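PDB 2WSH: endonuclease II from Enterobacteria phage t4, which nicks and cleaves cytosine-containing double-stranded DNA as a magnesium-dependent, sequence-specific GIY-YIG endonuclease, so contributing to breakdown of the host genome. Local coordinates for residues 18-23 against 34-39; 45-50 against 98-103; 40-45 against 59-64. The protein carries 1 engineered substitution. All blocks are in the same frame, centred on the assembly; numbering follows the deposited sequence.

The three contacts lie close together, their centres about 10 to 11 Å apart, and all reach one antiparallel sheet. Interaction 1 comes first along the chain and closes before the others open. Interactions 2 and 3 alternate in sequence, and both use strand 42-48, with A45 common to the two. Interaction 2 pairs that strand with 97-111, whose other neighbour here is strand 18-23 of interaction 1. Interaction 3 joins the start of strand 42-48 to helix 61-73. A probable hydrogen bond from L61 N to K39 O ties interactions 1 and 3. Together they fix an N-terminal strand, its following loop and the helix to the GIY-YIG core.

Interaction 1 (18-23 against 34-39); sequences IKYTEL and LSIPNK
Y20 and I36 form the tight part of this contact. The Y20 side chain reaches across from strand 18-23 to the irregular segment 34-39. Its CG lies anti to the backbone N (chi1 179°), which carries the ring out to the loop. There Y20 OH donates a hydrogen bond to P37 O at 2.7 Å. The carbonyl oxygen sits at the ring edge, near the ring plane. The C=O...OH angle is 154°, so the approach is roughly end-on to the carbonyl. I36 crosses Y20 at about a right angle, and its CD1 comes 3.6 Å from Y20 CE2. The aliphatic part of K39 runs the opposite way past the same ring, with K39 CB 4.0 Å from Y20 CE1.

The other end is looser. I36 CG2 is 4.0 Å from T21 OG1. Beyond it L34 CD2 touches the buried L23 at CD2, 3.9 Å away. E22 points away from the loop, and its OE1 forms a salt bridge with K19 NZ within the strand. S35 also points away and is exposed.

Strand 18-23 pairs with strand 97-111, where Y20 and T21 both face F99 in a classic beta bulge. Helix 61-73 meets Y20 through L61 and R62, and L34 through I65. K39 also reaches E14 of a second subunit. The contact thus lays the loop leading to strand 42-48 against the strand and this helix.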
loop_
_atom_site.group_PDB
_atom_site.type_symbol
_atom_site.label_atom_id
_atom_site.label_comp_id
_atom_site.label_asym_id
_atom_site.label_seq_id
_atom_site.Cartn_x
_atom_site.Cartn_y
_atom_site.Cartn_z
ATOM N N ILE A 18 3.155 17.835 15.502
ATOM C CA ILE A 18 2.722 19.215 15.630
ATOM C C ILE A 18 2.021 19.395 16.971
ATOM O O ILE A 18 1.177 18.582 17.350
ATOM C CB ILE A 18 1.798 19.608 14.472
ATOM C CG1 ILE A 18 2.587 19.613 13.161
ATOM C CG2 ILE A 18 1.167 20.970 14.720
ATOM C CD1 ILE A 18 1.724 19.606 11.932
ATOM N N LYS A 19 2.389 20.442 17.699
ATOM C CA LYS A 19 1.787 20.699 19.001
ATOM C C LYS A 19 0.288 20.894 18.866
ATOM O O LYS A 19 -0.179 21.706 18.068
ATOM C CB LYS A 19 2.414 21.913 19.685
ATOM C CG LYS A 19 1.628 22.374 20.901
ATOM C CD LYS A 19 2.464 23.228 21.833
ATOM C CE LYS A 19 1.637 23.680 23.024
ATOM N NZ LYS A 19 2.431 24.483 23.992
ATOM N N TYR A 20 -0.464 20.138 19.654
ATOM C CA TYR A 20 -1.911 20.163 19.573
ATOM C C TYR A 20 -2.482 21.058 20.660
ATOM O O TYR A 20 -3.248 21.972 20.376
ATOM C CB TYR A 20 -2.470 18.745 19.687
ATOM C CG TYR A 20 -3.979 18.668 19.636
ATOM C CD1 TYR A 20 -4.676 18.991 18.479
ATOM C CD2 TYR A 20 -4.706 18.262 20.746
ATOM C CE1 TYR A 20 -6.060 18.918 18.435
ATOM C CE2 TYR A 20 -6.084 18.187 20.712
ATOM C CZ TYR A 20 -6.756 18.512 19.555
ATOM O OH TYR A 20 -8.129 18.430 19.529
ATOM N N THR A 21 -2.109 20.797 21.907
ATOM C CA THR A 21 -2.557 21.644 23.004
ATOM C C THR A 21 -1.684 21.503 24.241
ATOM O O THR A 21 -0.800 20.649 24.309
ATOM C CB THR A 21 -4.029 21.369 23.390
ATOM O OG1 THR A 21 -4.490 22.392 24.281
ATOM C CG2 THR A 21 -4.165 20.015 24.076
ATOM N N GLU A 22 -1.946 22.363 25.217
ATOM C CA GLU A 22 -1.236 22.348 26.483
ATOM C C GLU A 22 -2.275 22.305 27.592
ATOM O O GLU A 22 -3.363 22.857 27.445
ATOM C CB GLU A 22 -0.369 23.602 26.601
ATOM C CG GLU A 22 0.325 23.789 27.937
ATOM C CD GLU A 22 1.375 24.887 27.889
ATOM O OE1 GLU A 22 1.828 25.225 26.777
ATOM O OE2 GLU A 22 1.755 25.406 28.959
ATOM N N LEU A 23 -1.957 21.627 28.690
ATOM C CA LEU A 23 -2.856 21.597 29.838
ATOM C C LEU A 23 -2.371 22.577 30.900
ATOM O O LEU A 23 -1.169 22.729 31.107
ATOM C CB LEU A 23 -2.953 20.187 30.423
ATOM C CG LEU A 23 -3.537 19.108 29.514
ATOM C CD1 LEU A 23 -3.699 17.811 30.282
ATOM C CD2 LEU A 23 -4.870 19.558 28.939
ATOM N N LEU A 34 -10.645 23.304 26.989
ATOM C CA LEU A 34 -9.815 23.292 25.798
ATOM C C LEU A 34 -10.601 23.733 24.572
ATOM O O LEU A 34 -11.563 23.077 24.168
ATOM C CB LEU A 34 -9.247 21.893 25.567
ATOM C CG LEU A 34 -8.574 21.233 26.769
ATOM C CD1 LEU A 34 -8.193 19.804 26.435
ATOM C CD2 LEU A 34 -7.358 22.032 27.220
ATOM N N SER A 35 -10.191 24.854 23.988
ATOM C CA SER A 35 -10.750 25.288 22.718
ATOM C C SER A 35 -9.809 24.832 21.611
ATOM O O SER A 35 -8.782 25.461 21.351
ATOM C CB SER A 35 -10.935 26.806 22.691
ATOM O OG SER A 35 -11.911 27.181 21.732
ATOM N N ILE A 36 -10.159 23.720 20.975
ATOM C CA ILE A 36 -9.298 23.101 19.979
ATOM C C ILE A 36 -10.131 22.403 18.912
ATOM O O ILE A 36 -11.161 21.803 19.220
ATOM C CB ILE A 36 -8.362 22.067 20.631
ATOM C CG1 ILE A 36 -9.160 21.152 21.561
ATOM C CG2 ILE A 36 -7.247 22.760 21.401
ATOM C CD1 ILE A 36 -8.305 20.335 22.506
ATOM N N PRO A 37 -9.693 22.487 17.648
ATOM C CA PRO A 37 -10.376 21.758 16.577
ATOM C C PRO A 37 -10.121 20.273 16.768
ATOM O O PRO A 37 -9.208 19.899 17.503
ATOM C CB PRO A 37 -9.669 22.247 15.307
ATOM C CG PRO A 37 -8.879 23.456 15.716
ATOM C CD PRO A 37 -8.532 23.241 17.151
ATOM N N ASN A 38 -10.913 19.416 16.137
ATOM C CA ASN A 38 -10.692 17.989 16.324
ATOM C C ASN A 38 -9.664 17.433 15.346
ATOM O O ASN A 38 -9.413 18.004 14.286
ATOM C CB ASN A 38 -11.998 17.195 16.273
ATOM C CG ASN A 38 -11.984 15.994 17.207
ATOM O OD1 ASN A 38 -13.034 15.504 17.624
ATOM N ND2 ASN A 38 -10.790 15.523 17.551
ATOM N N LYS A 39 -9.070 16.312 15.728
ATOM C CA LYS A 39 -7.987 15.699 14.985
ATOM C C LYS A 39 -8.154 14.194 15.139
ATOM O O LYS A 39 -8.205 13.681 16.254
ATOM C CB LYS A 39 -6.634 16.175 15.520
ATOM C CG LYS A 39 -5.485 16.013 14.537
ATOM C CD LYS A 39 -4.403 17.047 14.787
ATOM C CE LYS A 39 -4.710 18.362 14.081
ATOM N NZ LYS A 39 -4.359 18.312 12.630
#

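Interaction 2 (45-50 against 98-103); sequences AIAIND and EFYARQ
A45, I46 and A47 pair with Y100, F99 and E98 as an antiparallel beta ladder inside the GIY-YIG domain. The strands are 42-48 and 97-111, in the buried middle of the sheet. Strand 51-58 lies beyond the first and strand 18-23 beyond the second. The N-to-C directions of strands 45-48 and 98-103 differ by 149°. A45 with Y100 and A47 with E98 are hydrogen-bonded pairs, each joined by two backbone bonds, all four of them 2.8 Å from N to O. I46 and F99 form the non-hydrogen-bonded pair between them. There F99 CA adds a CH...O contact to A45 O at 3.2 Å.

The side chains divide by sheet face. On one face A45, A47, E98 and Y100 stand together, with M8 of helix 8-14 against A45, A47 and Y100. A45 CB is 4.1 Å from Y100 CB, and A47 CB lies 4.3 Å from Y100 CE2. On the other face I46 and F99 lie side by side and point the same way. I46 CG1 is anti to the carbonyl carbon (chi1 -55°), which sets it alongside the F99 ring, 3.4 Å from F99 CE1.

Two acid groups meet at the turn end. In the modelled conformer of D50, one of two, D50 OD1 is 3.4 Å from E98 OE1. Nearby lysines probably offset the like charges: K96 NZ makes a salt bridge to D50 OD1, and K19 NZ one to E98 OE2. A water links the turn to strand 97-111: it accepts from D50 N and lies 2.9 Å from E98 OE1.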
loop_
_atom_site.group_PDB
_atom_site.type_symbol
_atom_site.label_atom_id
_atom_site.label_comp_id
_atom_site.label_asym_id
_atom_site.label_seq_id
_atom_site.Cartn_x
_atom_site.Cartn_y
_atom_site.Cartn_z
ATOM N N ALA A 45 1.621 12.373 21.395
ATOM C CA ALA A 45 2.753 12.337 22.295
ATOM C C ALA A 45 2.466 13.249 23.471
ATOM O O ALA A 45 1.994 14.372 23.299
ATOM C CB ALA A 45 4.019 12.776 21.573
ATOM N N ILE A 46 2.728 12.753 24.672
ATOM C CA ILE A 46 2.630 13.582 25.855
ATOM C C ILE A 46 4.032 14.004 26.247
ATOM O O ILE A 46 4.934 13.167 26.324
ATOM C CB ILE A 46 1.969 12.829 27.021
ATOM C CG1 ILE A 46 0.606 12.292 26.593
ATOM C CG2 ILE A 46 1.837 13.738 28.240
ATOM C CD1 ILE A 46 -0.182 11.661 27.723
ATOM N N ALA A 47 4.211 15.303 26.474
ATOM C CA ALA A 47 5.510 15.852 26.849
ATOM C C ALA A 47 5.412 16.617 28.157
ATOM O O ALA A 47 4.493 17.411 28.355
ATOM C CB ALA A 47 6.045 16.763 25.750
ATOM N N ILE A 48 6.361 16.358 29.048
ATOM C CA ILE A 48 6.430 17.025 30.339
ATOM C C ILE A 48 7.757 17.769 30.414
ATOM O O ILE A 48 8.825 17.159 30.341
ATOM C CB ILE A 48 6.344 16.016 31.505
ATOM C CG1 ILE A 48 5.117 15.109 31.354
ATOM C CG2 ILE A 48 6.293 16.742 32.838
ATOM C CD1 ILE A 48 3.790 15.830 31.512
ATOM N N ASN A 49 7.687 19.088 30.547
ATOM C CA ASN A 49 8.882 19.912 30.491
ATOM C C ASN A 49 9.680 19.623 29.217
ATOM O O ASN A 49 10.905 19.504 29.246
ATOM C CB ASN A 49 9.724 19.706 31.750
ATOM C CG ASN A 49 8.957 20.051 33.015
ATOM O OD1 ASN A 49 8.128 20.962 33.017
ATOM N ND2 ASN A 49 9.221 19.320 34.092
ATOM N N ASP A 50 8.955 19.474 28.110
ATOM C CA ASP A 50 9.550 19.259 26.791
ATOM C C ASP A 50 10.122 17.855 26.585
ATOM O O ASP A 50 10.781 17.594 25.581
ATOM C CB ASP A 50 10.632 20.307 26.514
ATOM C CG ASP A 50 10.090 21.721 26.537
ATOM O OD1 ASP A 50 9.069 21.977 25.864
ATOM O OD2 ASP A 50 10.685 22.574 27.227
ATOM N N GLU A 98 2.291 19.017 27.637
ATOM C CA GLU A 98 1.918 19.255 26.250
ATOM C C GLU A 98 1.533 17.979 25.515
ATOM O O GLU A 98 2.075 16.906 25.776
ATOM C CB GLU A 98 3.066 19.940 25.504
ATOM C CG GLU A 98 3.442 21.301 26.060
ATOM C CD GLU A 98 4.684 21.870 25.401
ATOM O OE1 GLU A 98 5.749 21.221 25.473
ATOM O OE2 GLU A 98 4.596 22.969 24.815
ATOM N N PHE A 99 0.585 18.112 24.597
ATOM C CA PHE A 99 0.223 17.035 23.693
ATOM C C PHE A 99 0.608 17.408 22.269
ATOM O O PHE A 99 0.288 18.501 21.800
ATOM C CB PHE A 99 -1.281 16.773 23.759
ATOM C CG PHE A 99 -1.721 16.093 25.019
ATOM C CD1 PHE A 99 -1.904 14.723 25.050
ATOM C CD2 PHE A 99 -1.945 16.822 26.174
ATOM C CE1 PHE A 99 -2.309 14.091 26.211
ATOM C CE2 PHE A 99 -2.345 16.195 27.337
ATOM C CZ PHE A 99 -2.527 14.828 27.355
ATOM N N TYR A 100 1.301 16.497 21.593
ATOM C CA TYR A 100 1.611 16.641 20.177
ATOM C C TYR A 100 0.854 15.583 19.386
ATOM O O TYR A 100 0.517 14.526 19.915
ATOM C CB TYR A 100 3.107 16.465 19.934
ATOM C CG TYR A 100 3.963 17.623 20.390
ATOM C CD1 TYR A 100 4.591 18.451 19.466
ATOM C CD2 TYR A 100 4.153 17.884 21.741
ATOM C CE1 TYR A 100 5.382 19.509 19.875
ATOM C CE2 TYR A 100 4.940 18.941 22.160
ATOM C CZ TYR A 100 5.552 19.749 21.222
ATOM O OH TYR A 100 6.338 20.801 21.631
ATOM N N ALA A 101 0.598 15.858 18.112
ATOM C CA ALA A 101 -0.084 14.895 17.257
ATOM C C ALA A 101 0.671 14.675 15.956
ATOM O O ALA A 101 1.145 15.628 15.339
ATOM C CB ALA A 101 -1.500 15.353 16.972
ATOM N N ARG A 102 0.773 13.415 15.545
ATOM C CA ARG A 102 1.345 13.063 14.251
ATOM C C ARG A 102 0.271 12.410 13.393
ATOM O O ARG A 102 -0.204 11.319 13.704
ATOM C CB ARG A 102 2.538 12.125 14.419
ATOM C CG ARG A 102 2.973 11.434 13.131
ATOM C CD ARG A 102 4.197 10.548 13.358
ATOM N NE ARG A 102 4.404 9.600 12.265
ATOM C CZ ARG A 102 5.209 9.809 11.227
ATOM N NH1 ARG A 102 5.907 10.934 11.135
ATOM N NH2 ARG A 102 5.324 8.885 10.283
ATOM N N GLN A 103 -0.126 13.086 12.320
ATOM C CA GLN A 103 -1.240 12.611 11.502
ATOM C C GLN A 103 -0.907 11.311 10.783
ATOM O O GLN A 103 0.092 11.222 10.070
ATOM C CB GLN A 103 -1.669 13.674 10.491
ATOM C CG GLN A 103 -2.924 13.304 9.704
ATOM C CD GLN A 103 -4.157 13.175 10.581
ATOM O OE1 GLN A 103 -4.599 14.143 11.198
ATOM N NE2 GLN A 103 -4.727 11.977 10.628
HETATM O O HOH W 1 6.126 19.891 27.968
#

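Interaction 3 (40-45 against 59-64); sequences YNVIYA and KNLRKR. With PO4 (phosphate ion), chain E.
Y40 and N60 lie side by side and point the same way, their ring and amide planes 65° apart. N60 ND2 is at the edge of the Y40 ring, 3.9 Å from CE1. K59 O also sits at that ring's edge, 3.3 Å from Y40 CB. The same oxygen accepts a weak hydrogen bond from N41 N at 3.3 Å. N60 is the N-cap of helix 61-73. Its OD1 accepts from K63 N at 3.2 Å, with the donor well above the carbonyl plane. The side chain of N38 lies close to this oxygen.

Deeper in, Y44 and L61 cross at a slant. Y44 CG lies between the backbone N and the carbonyl carbon (chi1 72°), which turns the ring toward the helix. L61 CD1 is 3.7 Å from Y44 CB. In the conformer modelled here, one of two, R64 crosses Y44 at about a right angle, with R64 CG 3.8 Å from Y44 OH. Y44 OH and this copy's R64 NH1 both donate to O4 of a bound phosphate. Their modelled lengths are doubtfully short. Y54 and K83 also bind this ion. It probably comes from the crystallisation liquor, but may mark where a DNA phosphate would lie. Y44 and Y54 are the tyrosines of the two halves of the GIY-YIG motif.

Strand 42-48 runs between strands 51-58 and 97-111. Helix 61-73 packs on it through L61, which also touches A101 of strand 97-111, while I43 touches helix 121-132.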
loop_
_atom_site.group_PDB
_atom_site.type_symbol
_atom_site.label_atom_id
_atom_site.label_comp_id
_atom_site.label_asym_id
_atom_site.label_seq_id
_atom_site.Cartn_x
_atom_site.Cartn_y
_atom_site.Cartn_z
ATOM N N TYR A 40 -8.266 13.493 14.015
ATOM C CA TYR A 40 -8.614 12.080 14.031
ATOM C C TYR A 40 -7.479 11.207 13.515
ATOM O O TYR A 40 -6.679 11.638 12.686
ATOM C CB TYR A 40 -9.865 11.836 13.185
ATOM C CG TYR A 40 -10.999 12.796 13.467
ATOM C CD1 TYR A 40 -11.925 12.535 14.469
ATOM C CD2 TYR A 40 -11.144 13.964 12.729
ATOM C CE1 TYR A 40 -12.965 13.413 14.730
ATOM C CE2 TYR A 40 -12.180 14.849 12.983
ATOM C CZ TYR A 40 -13.088 14.567 13.983
ATOM O OH TYR A 40 -14.117 15.445 14.238
ATOM N N ASN A 41 -7.418 9.977 14.017
ATOM C CA ASN A 41 -6.505 8.974 13.481
ATOM C C ASN A 41 -5.037 9.388 13.581
ATOM O O ASN A 41 -4.346 9.503 12.569
ATOM C CB ASN A 41 -6.871 8.676 12.025
ATOM C CG ASN A 41 -6.351 7.337 11.551
ATOM O OD1 ASN A 41 -6.198 7.111 10.350
ATOM N ND2 ASN A 41 -6.079 6.436 12.490
ATOM N N VAL A 42 -4.557 9.611 14.800
ATOM C CA VAL A 42 -3.197 10.103 14.986
ATOM C C VAL A 42 -2.415 9.340 16.046
ATOM O O VAL A 42 -2.986 8.686 16.924
ATOM C CB VAL A 42 -3.184 11.588 15.407
ATOM C CG1 VAL A 42 -3.827 12.460 14.338
ATOM C CG2 VAL A 42 -3.891 11.756 16.744
ATOM N N ILE A 43 -1.097 9.438 15.949
ATOM C CA ILE A 43 -0.219 9.103 17.054
ATOM C C ILE A 43 -0.098 10.373 17.870
ATOM O O ILE A 43 0.145 11.447 17.321
ATOM C CB ILE A 43 1.176 8.694 16.564
ATOM C CG1 ILE A 43 1.108 7.361 15.818
ATOM C CG2 ILE A 43 2.161 8.624 17.730
ATOM C CD1 ILE A 43 0.572 6.218 16.659
ATOM N N TYR A 44 -0.305 10.276 19.176
ATOM C CA TYR A 44 -0.114 11.449 20.010
ATOM C C TYR A 44 1.029 11.261 20.989
ATOM O O TYR A 44 1.385 10.141 21.342
ATOM C CB TYR A 44 -1.412 11.885 20.698
ATOM C CG TYR A 44 -1.914 11.006 21.825
ATOM C CD1 TYR A 44 -1.577 11.281 23.144
ATOM C CD2 TYR A 44 -2.760 9.934 21.574
ATOM C CE1 TYR A 44 -2.051 10.505 24.182
ATOM C CE2 TYR A 44 -3.237 9.145 22.609
ATOM C CZ TYR A 44 -2.879 9.440 23.910
ATOM O OH TYR A 44 -3.346 8.673 24.946
ATOM N N ALA A 45 1.621 12.373 21.395
ATOM C CA ALA A 45 2.753 12.337 22.295
ATOM C C ALA A 45 2.466 13.249 23.471
ATOM O O ALA A 45 1.994 14.372 23.299
ATOM C CB ALA A 45 4.019 12.776 21.573
ATOM N N LYS A 59 -8.391 7.397 17.621
ATOM C CA LYS A 59 -9.259 7.718 16.492
ATOM C C LYS A 59 -9.769 9.153 16.602
ATOM O O LYS A 59 -10.276 9.716 15.632
ATOM C CB LYS A 59 -10.454 6.761 16.454
ATOM C CG LYS A 59 -10.114 5.304 16.189
ATOM C CD LYS A 59 -11.259 4.406 16.652
ATOM C CE LYS A 59 -10.952 2.922 16.466
ATOM N NZ LYS A 59 -11.418 2.395 15.149
ATOM N N ASN A 60 -9.628 9.741 17.789
ATOM C CA ASN A 60 -10.225 11.041 18.086
ATOM C C ASN A 60 -9.511 11.746 19.238
ATOM O O ASN A 60 -9.781 11.477 20.410
ATOM C CB ASN A 60 -11.710 10.860 18.410
ATOM C CG ASN A 60 -12.448 12.174 18.563
ATOM O OD1 ASN A 60 -11.862 13.197 18.918
ATOM N ND2 ASN A 60 -13.751 12.147 18.316
ATOM N N LEU A 61 -8.617 12.668 18.898
ATOM C CA LEU A 61 -7.715 13.259 19.885
ATOM C C LEU A 61 -8.397 14.212 20.863
ATOM O O LEU A 61 -8.061 14.239 22.051
ATOM C CB LEU A 61 -6.543 13.959 19.192
ATOM C CG LEU A 61 -5.436 14.480 20.107
ATOM C CD1 LEU A 61 -4.852 13.349 20.943
ATOM C CD2 LEU A 61 -4.349 15.165 19.287
ATOM N N ARG A 62 -9.349 14.999 20.372
ATOM C CA ARG A 62 -10.042 15.935 21.247
ATOM C C ARG A 62 -10.785 15.160 22.330
ATOM O O ARG A 62 -10.818 15.566 23.492
ATOM C CB ARG A 62 -11.004 16.833 20.461
ATOM C CG ARG A 62 -11.514 18.023 21.264
ATOM C CD ARG A 62 -12.341 18.972 20.413
ATOM N NE ARG A 62 -13.610 18.380 20.004
ATOM C CZ ARG A 62 -14.513 18.999 19.247
ATOM N NH1 ARG A 62 -14.285 20.231 18.814
ATOM N NH2 ARG A 62 -15.643 18.384 18.921
ATOM N N LYS A 63 -11.376 14.034 21.946
ATOM C CA LYS A 63 -12.067 13.187 22.911
ATOM C C LYS A 63 -11.113 12.580 23.937
ATOM O O LYS A 63 -11.408 12.571 25.132
ATOM C CB LYS A 63 -12.872 12.089 22.211
ATOM C CG LYS A 63 -14.344 12.436 22.026
ATOM C CD LYS A 63 -15.157 11.230 21.576
ATOM C CE LYS A 63 -15.203 10.151 22.652
ATOM N NZ LYS A 63 -16.146 9.052 22.294
ATOM N N ARG A 64 -9.972 12.083 23.466
ATOM C CA ARG A 64 -8.986 11.448 24.338
ATOM C C ARG A 64 -8.416 12.417 25.374
ATOM O O ARG A 64 -8.306 12.080 26.553
ATOM C CB ARG A 64 -7.851 10.839 23.510
ATOM C CG ARG A 64 -6.852 10.012 24.315
ATOM C CD ARG A 64 -7.486 8.738 24.864
ATOM N NE ARG A 64 -8.292 8.049 23.859
ATOM C CZ ARG A 64 -7.820 7.167 22.983
ATOM N NH1 ARG A 64 -6.533 6.849 22.971
ATOM N NH2 ARG A 64 -8.641 6.602 22.111
HETATM P P PO4 E . -4.788 5.503 25.269
HETATM O O1 PO4 E . -3.324 5.330 24.946
HETATM O O2 PO4 E . -5.622 4.636 24.354
HETATM O O3 PO4 E . -5.075 5.133 26.707
HETATM O O4 PO4 E . -5.122 6.957 25.053
#